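Local coordinates for trehalose-6-phosphate phosphatase-related protein (Thermoplasma acidophilum, PDB 1U02) that removes the phosphate from trehalose 6-phosphate, with magnesium as cofactor, to release free trehalose, at residues 85-96 with 136-144; 111-120 with 149-157. All coordinates share one frame; numbering follows the deposited sequence.

Contact 1 of 2, residues 85-96 with 136-144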
loop_
_atom_site.group_PDB
_atom_site.type_symbol
_atom_site.label_atom_id
_atom_site.label_comp_id
_atom_site.label_asym_id
_atom_site.label_seq_id
_atom_site.Cartn_x
_atom_site.Cartn_y
_atom_site.Cartn_z
ATOM N N PHE A 85 -18.623 3.964 2.364
ATOM C CA PHE A 85 -18.432 3.342 1.054
ATOM C C PHE A 85 -18.461 1.811 1.023
ATOM O O PHE A 85 -18.293 1.216 -0.039
ATOM C CB PHE A 85 -17.111 3.827 0.444
ATOM C CG PHE A 85 -17.144 5.256 -0.016
ATOM C CD1 PHE A 85 -17.584 5.579 -1.300
ATOM C CD2 PHE A 85 -16.743 6.286 0.835
ATOM C CE1 PHE A 85 -17.624 6.911 -1.734
ATOM C CE2 PHE A 85 -16.778 7.623 0.412
ATOM C CZ PHE A 85 -17.219 7.932 -0.876
ATOM N N LEU A 86 -18.667 1.170 2.168
ATOM C CA LEU A 86 -18.694 -0.292 2.201
ATOM C C LEU A 86 -19.722 -0.912 1.247
ATOM O O LEU A 86 -19.413 -1.863 0.531
ATOM C CB LEU A 86 -18.942 -0.794 3.630
ATOM C CG LEU A 86 -17.805 -0.537 4.628
ATOM C CD1 LEU A 86 -18.206 -1.021 6.018
ATOM C CD2 LEU A 86 -16.542 -1.254 4.161
ATOM N N GLY A 87 -20.941 -0.383 1.233
ATOM C CA GLY A 87 -21.949 -0.932 0.341
ATOM C C GLY A 87 -21.621 -0.666 -1.120
ATOM O O GLY A 87 -21.943 -1.467 -2.002
ATOM N N VAL A 88 -20.968 0.462 -1.376
ATOM C CA VAL A 88 -20.600 0.850 -2.732
ATOM C C VAL A 88 -19.656 -0.149 -3.393
ATOM O O VAL A 88 -19.919 -0.636 -4.491
ATOM C CB VAL A 88 -19.940 2.244 -2.744
ATOM C CG1 VAL A 88 -19.532 2.616 -4.162
ATOM C CG2 VAL A 88 -20.913 3.268 -2.194
ATOM N N PHE A 89 -18.554 -0.460 -2.726
ATOM C CA PHE A 89 -17.611 -1.397 -3.302
ATOM C C PHE A 89 -18.171 -2.803 -3.460
ATOM O O PHE A 89 -17.725 -3.550 -4.331
ATOM C CB PHE A 89 -16.315 -1.365 -2.501
ATOM C CG PHE A 89 -15.518 -0.127 -2.758
ATOM C CD1 PHE A 89 -14.881 0.048 -3.985
ATOM C CD2 PHE A 89 -15.469 0.903 -1.821
ATOM C CE1 PHE A 89 -14.207 1.241 -4.282
ATOM C CE2 PHE A 89 -14.797 2.097 -2.108
ATOM C CZ PHE A 89 -14.166 2.264 -3.343
ATOM N N ASP A 90 -19.157 -3.161 -2.640
ATOM C CA ASP A 90 -19.785 -4.475 -2.783
ATOM C C ASP A 90 -20.529 -4.478 -4.119
ATOM O O ASP A 90 -20.440 -5.433 -4.892
ATOM C CB ASP A 90 -20.787 -4.751 -1.658
ATOM C CG ASP A 90 -20.113 -5.075 -0.336
ATOM O OD1 ASP A 90 -19.028 -5.700 -0.356
ATOM O OD2 ASP A 90 -20.678 -4.719 0.723
ATOM N N ARG A 91 -21.257 -3.395 -4.385
ATOM C CA ARG A 91 -22.022 -3.264 -5.620
ATOM C C ARG A 91 -21.105 -3.169 -6.839
ATOM O O ARG A 91 -21.405 -3.729 -7.896
ATOM C CB ARG A 91 -22.933 -2.030 -5.564
ATOM C CG ARG A 91 -23.995 -2.092 -4.464
ATOM C CD ARG A 91 -25.202 -1.187 -4.764
ATOM N NE ARG A 91 -24.909 0.243 -4.664
ATOM C CZ ARG A 91 -24.682 0.893 -3.522
ATOM N NH1 ARG A 91 -24.711 0.246 -2.362
ATOM N NH2 ARG A 91 -24.432 2.197 -3.540
ATOM N N ILE A 92 -19.991 -2.457 -6.693
ATOM C CA ILE A 92 -19.050 -2.313 -7.801
ATOM C C ILE A 92 -18.522 -3.678 -8.225
ATOM O O ILE A 92 -18.451 -3.981 -9.416
ATOM C CB ILE A 92 -17.871 -1.389 -7.413
ATOM C CG1 ILE A 92 -18.378 0.054 -7.293
ATOM C CG2 ILE A 92 -16.755 -1.483 -8.456
ATOM C CD1 ILE A 92 -17.351 1.033 -6.757
ATOM N N TYR A 93 -18.162 -4.505 -7.251
ATOM C CA TYR A 93 -17.648 -5.831 -7.554
ATOM C C TYR A 93 -18.731 -6.682 -8.211
ATOM O O TYR A 93 -18.485 -7.370 -9.200
ATOM C CB TYR A 93 -17.166 -6.533 -6.283
ATOM C CG TYR A 93 -16.630 -7.908 -6.577
ATOM C CD1 TYR A 93 -15.419 -8.071 -7.242
ATOM C CD2 TYR A 93 -17.370 -9.048 -6.267
ATOM C CE1 TYR A 93 -14.956 -9.336 -7.602
ATOM C CE2 TYR A 93 -16.917 -10.320 -6.622
ATOM C CZ TYR A 93 -15.712 -10.451 -7.292
ATOM O OH TYR A 93 -15.274 -11.693 -7.684
ATOM N N GLU A 94 -19.930 -6.641 -7.650
ATOM C CA GLU A 94 -21.029 -7.425 -8.196
ATOM C C GLU A 94 -21.336 -7.051 -9.640
ATOM O O GLU A 94 -21.578 -7.924 -10.478
ATOM C CB GLU A 94 -22.285 -7.247 -7.337
ATOM C CG GLU A 94 -23.514 -7.964 -7.877
ATOM C CD GLU A 94 -23.234 -9.411 -8.264
ATOM O OE1 GLU A 94 -22.675 -10.161 -7.432
ATOM O OE2 GLU A 94 -23.578 -9.798 -9.402
ATOM N N ASP A 95 -21.307 -5.757 -9.941
ATOM C CA ASP A 95 -21.616 -5.306 -11.286
ATOM C C ASP A 95 -20.467 -5.436 -12.279
ATOM O O ASP A 95 -20.688 -5.376 -13.484
ATOM C CB ASP A 95 -22.116 -3.853 -11.260
ATOM C CG ASP A 95 -23.393 -3.679 -10.430
ATOM O OD1 ASP A 95 -24.140 -4.664 -10.250
ATOM O OD2 ASP A 95 -23.660 -2.546 -9.972
ATOM N N THR A 96 -19.246 -5.632 -11.795
ATOM C CA THR A 96 -18.118 -5.727 -12.716
ATOM C C THR A 96 -17.358 -7.053 -12.714
ATOM O O THR A 96 -16.500 -7.273 -13.572
ATOM C CB THR A 96 -17.095 -4.591 -12.452
ATOM O OG1 THR A 96 -16.518 -4.754 -11.150
ATOM C CG2 THR A 96 -17.774 -3.228 -12.533
ATOM N N GLU A 136 -16.406 4.816 -16.105
ATOM C CA GLU A 136 -17.856 4.996 -16.097
ATOM C C GLU A 136 -18.412 4.515 -14.758
ATOM O O GLU A 136 -19.264 5.168 -14.149
ATOM C CB GLU A 136 -18.491 4.213 -17.251
ATOM C CG GLU A 136 -20.008 4.283 -17.307
ATOM C CD GLU A 136 -20.574 3.612 -18.550
ATOM O OE1 GLU A 136 -20.295 2.409 -18.763
ATOM O OE2 GLU A 136 -21.295 4.288 -19.318
ATOM N N ILE A 137 -17.927 3.365 -14.300
ATOM C CA ILE A 137 -18.366 2.829 -13.021
ATOM C C ILE A 137 -17.990 3.808 -11.909
ATOM O O ILE A 137 -18.763 4.038 -10.980
ATOM C CB ILE A 137 -17.716 1.454 -12.744
ATOM C CG1 ILE A 137 -18.358 0.395 -13.640
ATOM C CG2 ILE A 137 -17.897 1.065 -11.286
ATOM C CD1 ILE A 137 -19.833 0.151 -13.331
ATOM N N ALA A 138 -16.800 4.389 -12.016
ATOM C CA ALA A 138 -16.325 5.342 -11.025
ATOM C C ALA A 138 -17.252 6.552 -10.928
ATOM O O ALA A 138 -17.564 7.022 -9.830
ATOM C CB ALA A 138 -14.913 5.794 -11.372
ATOM N N ARG A 139 -17.693 7.055 -12.077
ATOM C CA ARG A 139 -18.582 8.215 -12.079
ATOM C C ARG A 139 -19.946 7.828 -11.524
ATOM O O ARG A 139 -20.550 8.574 -10.758
ATOM C CB ARG A 139 -18.732 8.778 -13.498
ATOM C CG ARG A 139 -17.398 9.077 -14.167
ATOM C CD ARG A 139 -17.551 9.875 -15.452
ATOM N NE ARG A 139 -16.300 9.899 -16.207
ATOM C CZ ARG A 139 -15.917 8.946 -17.052
ATOM N NH1 ARG A 139 -16.690 7.890 -17.262
ATOM N NH2 ARG A 139 -14.750 9.041 -17.676
ATOM N N ILE A 140 -20.427 6.651 -11.906
ATOM C CA ILE A 140 -21.725 6.188 -11.435
ATOM C C ILE A 140 -21.786 6.074 -9.911
ATOM O O ILE A 140 -22.730 6.556 -9.283
ATOM C CB ILE A 140 -22.071 4.820 -12.051
ATOM C CG1 ILE A 140 -22.221 4.964 -13.567
ATOM C CG2 ILE A 140 -23.347 4.272 -11.428
ATOM C CD1 ILE A 140 -22.333 3.640 -14.304
ATOM N N PHE A 141 -20.771 5.450 -9.320
ATOM C CA PHE A 141 -20.731 5.251 -7.878
ATOM C C PHE A 141 -20.072 6.361 -7.079
ATOM O O PHE A 141 -20.060 6.320 -5.847
ATOM C CB PHE A 141 -20.045 3.927 -7.573
ATOM C CG PHE A 141 -20.857 2.732 -7.965
ATOM C CD1 PHE A 141 -21.779 2.184 -7.078
ATOM C CD2 PHE A 141 -20.727 2.174 -9.232
ATOM C CE1 PHE A 141 -22.562 1.089 -7.447
ATOM C CE2 PHE A 141 -21.502 1.083 -9.615
ATOM C CZ PHE A 141 -22.421 0.539 -8.721
ATOM N N GLY A 142 -19.520 7.350 -7.772
ATOM C CA GLY A 142 -18.878 8.449 -7.077
ATOM C C GLY A 142 -17.596 8.064 -6.363
ATOM O O GLY A 142 -17.322 8.543 -5.261
ATOM N N VAL A 143 -16.814 7.185 -6.978
ATOM C CA VAL A 143 -15.551 6.784 -6.382
ATOM C C VAL A 143 -14.412 7.334 -7.219
ATOM O O VAL A 143 -14.631 7.923 -8.281
ATOM C CB VAL A 143 -15.427 5.248 -6.243
ATOM C CG1 VAL A 143 -16.352 4.764 -5.138
ATOM C CG2 VAL A 143 -15.772 4.567 -7.554
ATOM N N GLU A 144 -13.194 7.133 -6.734
ATOM C CA GLU A 144 -11.996 7.644 -7.377
ATOM C C GLU A 144 -11.213 6.566 -8.120
ATOM O O GLU A 144 -11.175 5.407 -7.696
ATOM C CB GLU A 144 -11.142 8.299 -6.290
ATOM C CG GLU A 144 -9.749 8.744 -6.678
ATOM C CD GLU A 144 -9.042 9.393 -5.498
ATOM O OE1 GLU A 144 -9.549 10.429 -5.010
ATOM O OE2 GLU A 144 -7.999 8.860 -5.054
#

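Contact 2 of 2, residues 111-120 with 149-157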
loop_
_atom_site.group_PDB
_atom_site.type_symbol
_atom_site.label_atom_id
_atom_site.label_comp_id
_atom_site.label_asym_id
_atom_site.label_seq_id
_atom_site.Cartn_x
_atom_site.Cartn_y
_atom_site.Cartn_z
ATOM N N LYS A 111 -11.910 -5.974 -2.467
ATOM C CA LYS A 111 -11.555 -5.576 -1.108
ATOM C C LYS A 111 -12.729 -4.758 -0.573
ATOM O O LYS A 111 -13.518 -4.230 -1.353
ATOM C CB LYS A 111 -10.267 -4.753 -1.116
ATOM C CG LYS A 111 -9.119 -5.534 -1.735
ATOM C CD LYS A 111 -7.872 -4.731 -1.949
ATOM C CE LYS A 111 -6.890 -5.558 -2.772
ATOM N NZ LYS A 111 -5.528 -4.991 -2.790
ATOM N N ASN A 112 -12.854 -4.650 0.745
ATOM C CA ASN A 112 -13.970 -3.902 1.314
ATOM C C ASN A 112 -14.047 -2.440 0.879
ATOM O O ASN A 112 -15.144 -1.896 0.728
ATOM C CB ASN A 112 -13.945 -3.978 2.842
ATOM C CG ASN A 112 -14.159 -5.385 3.353
ATOM O OD1 ASN A 112 -14.915 -6.154 2.766
ATOM N ND2 ASN A 112 -13.506 -5.725 4.459
ATOM N N LEU A 113 -12.900 -1.799 0.678
ATOM C CA LEU A 113 -12.908 -0.394 0.271
ATOM C C LEU A 113 -12.172 -0.116 -1.033
ATOM O O LEU A 113 -11.680 0.992 -1.258
ATOM C CB LEU A 113 -12.339 0.488 1.388
ATOM C CG LEU A 113 -13.228 0.530 2.644
ATOM C CD1 LEU A 113 -12.534 1.294 3.769
ATOM C CD2 LEU A 113 -14.568 1.177 2.289
ATOM N N ALA A 114 -12.110 -1.116 -1.901
ATOM C CA ALA A 114 -11.449 -0.936 -3.188
ATOM C C ALA A 114 -11.601 -2.170 -4.052
ATOM O O ALA A 114 -11.766 -3.279 -3.546
ATOM C CB ALA A 114 -9.955 -0.634 -2.986
ATOM N N VAL A 115 -11.572 -1.959 -5.362
ATOM C CA VAL A 115 -11.633 -3.048 -6.325
ATOM C C VAL A 115 -10.493 -2.742 -7.274
ATOM O O VAL A 115 -10.466 -1.693 -7.923
ATOM C CB VAL A 115 -12.960 -3.093 -7.107
ATOM C CG1 VAL A 115 -12.917 -4.243 -8.111
ATOM C CG2 VAL A 115 -14.124 -3.286 -6.140
ATOM N N LEU A 116 -9.539 -3.658 -7.332
ATOM C CA LEU A 116 -8.366 -3.487 -8.166
ATOM C C LEU A 116 -8.456 -4.342 -9.426
ATOM O O LEU A 116 -8.682 -5.552 -9.352
ATOM C CB LEU A 116 -7.121 -3.844 -7.341
ATOM C CG LEU A 116 -5.714 -3.663 -7.919
ATOM C CD1 LEU A 116 -4.705 -3.550 -6.779
ATOM C CD2 LEU A 116 -5.380 -4.837 -8.816
ATOM N N TYR A 117 -8.305 -3.700 -10.579
ATOM C CA TYR A 117 -8.351 -4.398 -11.854
ATOM C C TYR A 117 -6.909 -4.528 -12.339
ATOM O O TYR A 117 -6.224 -3.520 -12.542
ATOM C CB TYR A 117 -9.192 -3.598 -12.860
ATOM C CG TYR A 117 -10.617 -3.373 -12.397
ATOM C CD1 TYR A 117 -11.636 -4.267 -12.734
ATOM C CD2 TYR A 117 -10.934 -2.299 -11.572
ATOM C CE1 TYR A 117 -12.938 -4.095 -12.255
ATOM C CE2 TYR A 117 -12.226 -2.114 -11.086
ATOM C CZ TYR A 117 -13.223 -3.012 -11.427
ATOM O OH TYR A 117 -14.494 -2.821 -10.937
ATOM N N HIS A 118 -6.442 -5.766 -12.492
ATOM C CA HIS A 118 -5.075 -6.008 -12.943
ATOM C C HIS A 118 -5.112 -6.384 -14.418
ATOM O O HIS A 118 -5.719 -7.387 -14.801
ATOM C CB HIS A 118 -4.428 -7.138 -12.134
ATOM C CG HIS A 118 -2.928 -7.124 -12.161
ATOM N ND1 HIS A 118 -2.201 -7.083 -13.333
ATOM C CD2 HIS A 118 -2.020 -7.127 -11.156
ATOM C CE1 HIS A 118 -0.910 -7.057 -13.048
ATOM N NE2 HIS A 118 -0.773 -7.081 -11.733
ATOM N N LEU A 119 -4.462 -5.574 -15.244
ATOM C CA LEU A 119 -4.446 -5.821 -16.681
ATOM C C LEU A 119 -3.201 -6.554 -17.160
ATOM O O LEU A 119 -2.996 -6.706 -18.356
ATOM C CB LEU A 119 -4.578 -4.492 -17.444
ATOM C CG LEU A 119 -5.953 -3.805 -17.424
ATOM C CD1 LEU A 119 -6.326 -3.419 -16.003
ATOM C CD2 LEU A 119 -5.925 -2.568 -18.323
ATOM N N GLY A 120 -2.382 -7.017 -16.225
ATOM C CA GLY A 120 -1.153 -7.702 -16.582
ATOM C C GLY A 120 -1.230 -8.861 -17.565
ATOM O O GLY A 120 -0.404 -8.958 -18.472
ATOM N N LYS A 149 0.935 0.718 -12.542
ATOM C CA LYS A 149 1.570 -0.119 -13.550
ATOM C C LYS A 149 0.772 -1.408 -13.749
ATOM O O LYS A 149 0.763 -2.280 -12.885
ATOM C CB LYS A 149 3.011 -0.436 -13.140
ATOM C CG LYS A 149 3.892 0.808 -13.068
ATOM C CD LYS A 149 5.375 0.467 -13.123
ATOM C CE LYS A 149 6.229 1.730 -13.036
ATOM N NZ LYS A 149 5.820 2.765 -14.036
HETATM N N MSE A 150 0.097 -1.514 -14.892
HETATM C CA MSE A 150 -0.721 -2.682 -15.216
HETATM C C MSE A 150 -1.916 -2.739 -14.278
HETATM O O MSE A 150 -2.631 -3.738 -14.242
HETATM C CB MSE A 150 0.075 -3.979 -15.045
HETATM C CG MSE A 150 1.321 -4.088 -15.892
HETATM SE SE MSE A 150 2.109 -5.844 -15.683
HETATM C CE MSE A 150 2.595 -5.731 -13.819
ATOM N N ILE A 151 -2.126 -1.658 -13.535
ATOM C CA ILE A 151 -3.200 -1.586 -12.554
ATOM C C ILE A 151 -4.117 -0.374 -12.646
ATOM O O ILE A 151 -3.671 0.736 -12.921
ATOM C CB ILE A 151 -2.614 -1.571 -11.120
ATOM C CG1 ILE A 151 -1.885 -2.882 -10.843
ATOM C CG2 ILE A 151 -3.718 -1.343 -10.098
ATOM C CD1 ILE A 151 -2.783 -4.065 -10.903
ATOM N N ILE A 152 -5.402 -0.609 -12.402
ATOM C CA ILE A 152 -6.401 0.445 -12.357
ATOM C C ILE A 152 -7.238 0.087 -11.131
ATOM O O ILE A 152 -7.815 -0.996 -11.059
ATOM C CB ILE A 152 -7.305 0.476 -13.608
ATOM C CG1 ILE A 152 -6.463 0.744 -14.861
ATOM C CG2 ILE A 152 -8.354 1.583 -13.452
ATOM C CD1 ILE A 152 -7.277 0.824 -16.138
ATOM N N GLU A 153 -7.292 0.988 -10.161
ATOM C CA GLU A 153 -8.033 0.704 -8.945
ATOM C C GLU A 153 -9.079 1.752 -8.613
ATOM O O GLU A 153 -8.838 2.954 -8.751
ATOM C CB GLU A 153 -7.064 0.578 -7.756
ATOM C CG GLU A 153 -7.733 0.148 -6.449
ATOM C CD GLU A 153 -6.761 0.015 -5.278
ATOM O OE1 GLU A 153 -6.269 1.046 -4.775
ATOM O OE2 GLU A 153 -6.488 -1.128 -4.858
ATOM N N LEU A 154 -10.249 1.279 -8.192
ATOM C CA LEU A 154 -11.333 2.153 -7.770
ATOM C C LEU A 154 -11.192 2.209 -6.263
ATOM O O LEU A 154 -11.097 1.171 -5.605
ATOM C CB LEU A 154 -12.692 1.564 -8.144
ATOM C CG LEU A 154 -12.948 1.513 -9.648
ATOM C CD1 LEU A 154 -14.345 0.960 -9.915
ATOM C CD2 LEU A 154 -12.804 2.917 -10.229
ATOM N N ARG A 155 -11.176 3.414 -5.709
ATOM C CA ARG A 155 -10.996 3.555 -4.278
ATOM C C ARG A 155 -11.784 4.725 -3.699
ATOM O O ARG A 155 -12.497 5.426 -4.420
ATOM C CB ARG A 155 -9.502 3.719 -3.985
ATOM C CG ARG A 155 -8.883 4.929 -4.662
ATOM C CD ARG A 155 -7.359 4.954 -4.572
ATOM N NE ARG A 155 -6.846 6.287 -4.889
ATOM C CZ ARG A 155 -5.558 6.616 -4.957
ATOM N NH1 ARG A 155 -4.619 5.706 -4.735
ATOM N NH2 ARG A 155 -5.212 7.870 -5.228
ATOM N N VAL A 156 -11.656 4.923 -2.390
ATOM C CA VAL A 156 -12.346 6.014 -1.706
ATOM C C VAL A 156 -11.743 7.352 -2.145
ATOM O O VAL A 156 -10.527 7.533 -2.122
ATOM C CB VAL A 156 -12.217 5.873 -0.164
ATOM C CG1 VAL A 156 -12.787 7.112 0.525
ATOM C CG2 VAL A 156 -12.957 4.630 0.306
ATOM N N PRO A 157 -12.589 8.308 -2.560
ATOM C CA PRO A 157 -12.060 9.605 -2.989
ATOM C C PRO A 157 -11.204 10.299 -1.917
ATOM O O PRO A 157 -11.517 10.248 -0.729
ATOM C CB PRO A 157 -13.326 10.403 -3.315
ATOM C CG PRO A 157 -14.294 9.338 -3.769
ATOM C CD PRO A 157 -14.048 8.240 -2.751
HETATM O O HOH W 1 -5.249 -2.290 -2.967
HETATM O O HOH W 2 -10.133 3.110 -0.655
#

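Contact 1 of 2, residues 85-96 with 136-144
With CG of Phe141 anti to its own carbonyl carbon (chi1 -70°), the phenyl ring leans onto helix 86-96, where the CG1 branch of Ile92, set likewise beside its backbone N, passes over one ring face. Ile92 CG1 lies 3.8 Å from the centroid of the Phe141 ring and 15° off its normal, a CH-pi contact. The ring is a knob in a hole formed by Val88, Arg91, Ile92 and Asp95. Val88 CG1 slides along the base of the ring, 3.7 Å from Phe141 CB, while the carboxylate oxygen Asp95 OD2 meets the ring edge, near its plane, 3.6 Å from Phe141 CZ. Toward the N-terminal end of helix 86-96, Val143 CG1 packs 3.8 Å from Phe89 CZ, and Val143 CG2 meets Ile92 CD1 tip to tip. Ile137 extends the apolar seam, its CG1 resting 3.8 Å from Thr96 CG2. The turn that delivers Val143 is a Schellman motif with Gly142 as its C-prime residue: Val143 N donates a hydrogen bond to Ala138 O at 3.0 Å. The whole is a roughly antiparallel helix pair, 145° between the segment directions and 11.2 Å between their axes, in the layer that backs the four-stranded antiparallel sheet.

Contact 2 of 2, residues 111-120 with 149-157
This is an antiparallel strand pairing at the middle of the four-stranded sheet, where strands 114-118 and 151-155 lie side by side. Val115 with Leu154 and Tyr117 with Ile152 are hydrogen-bonded pairs; Tyr117 N reaches Ile152 O at 2.8 Å, and Leu119 N also donates a hydrogen bond to Met150 O. Between them, Leu116 and Glu153 form a non-hydrogen-bonded pair on the face that also carries His118 and Ile151. The extended Glu153 chain, its CG anti to the backbone N (chi1 -175°), brings OE2 within 3.6 Å of Leu116 CD1, and a water links Glu153 OE2 to Lys111 NZ, which also forms a salt bridge with Glu51. Met150 runs beside the His118 imidazole, its CB 3.8 Å from His118 CE1, and His118 ND1 accepts a hydrogen bond from Gly120 N at 2.9 Å, in the ring plane. A leucine replacing His118 would probably leave Gly120 N without this acceptor and Met150 without the flat ring beside it. On the sheet face bearing Val115, Tyr117 and Leu154, Leu154 CD1 lies at the ring edge, 3.9 Å from Tyr117 CE2. Strands 107-111 and 144-147 flank the pair, while Ile92 of helix 86-96 packs against Val115, Tyr117 and Leu154.

Contact 1 lies in the helical layer and contact 2 at the centre of the sheet it backs; their centres are 11 Å apart and their segments alternate along the chain. Two polar links tie them: Thr96 OG1 and Tyr117 OH lie 2.8 Å apart, a probable hydrogen bond, and Glu144 OE2 forms a salt bridge with Arg155 NE at 2.8 Å. Of the two, contact 2 is the nearer to the catalytic centre. From the face opposite the helices, the side chain of Lys111 comes within about 7 Å of that of Asp9, a magnesium ligand, and that of Arg155 within about 11 Å of that of Asp7, the probable nucleophile. A glycerol, probably from the crystallisation liquor, lies about 4 Å from the Leu116 side chain and may mark a pocket.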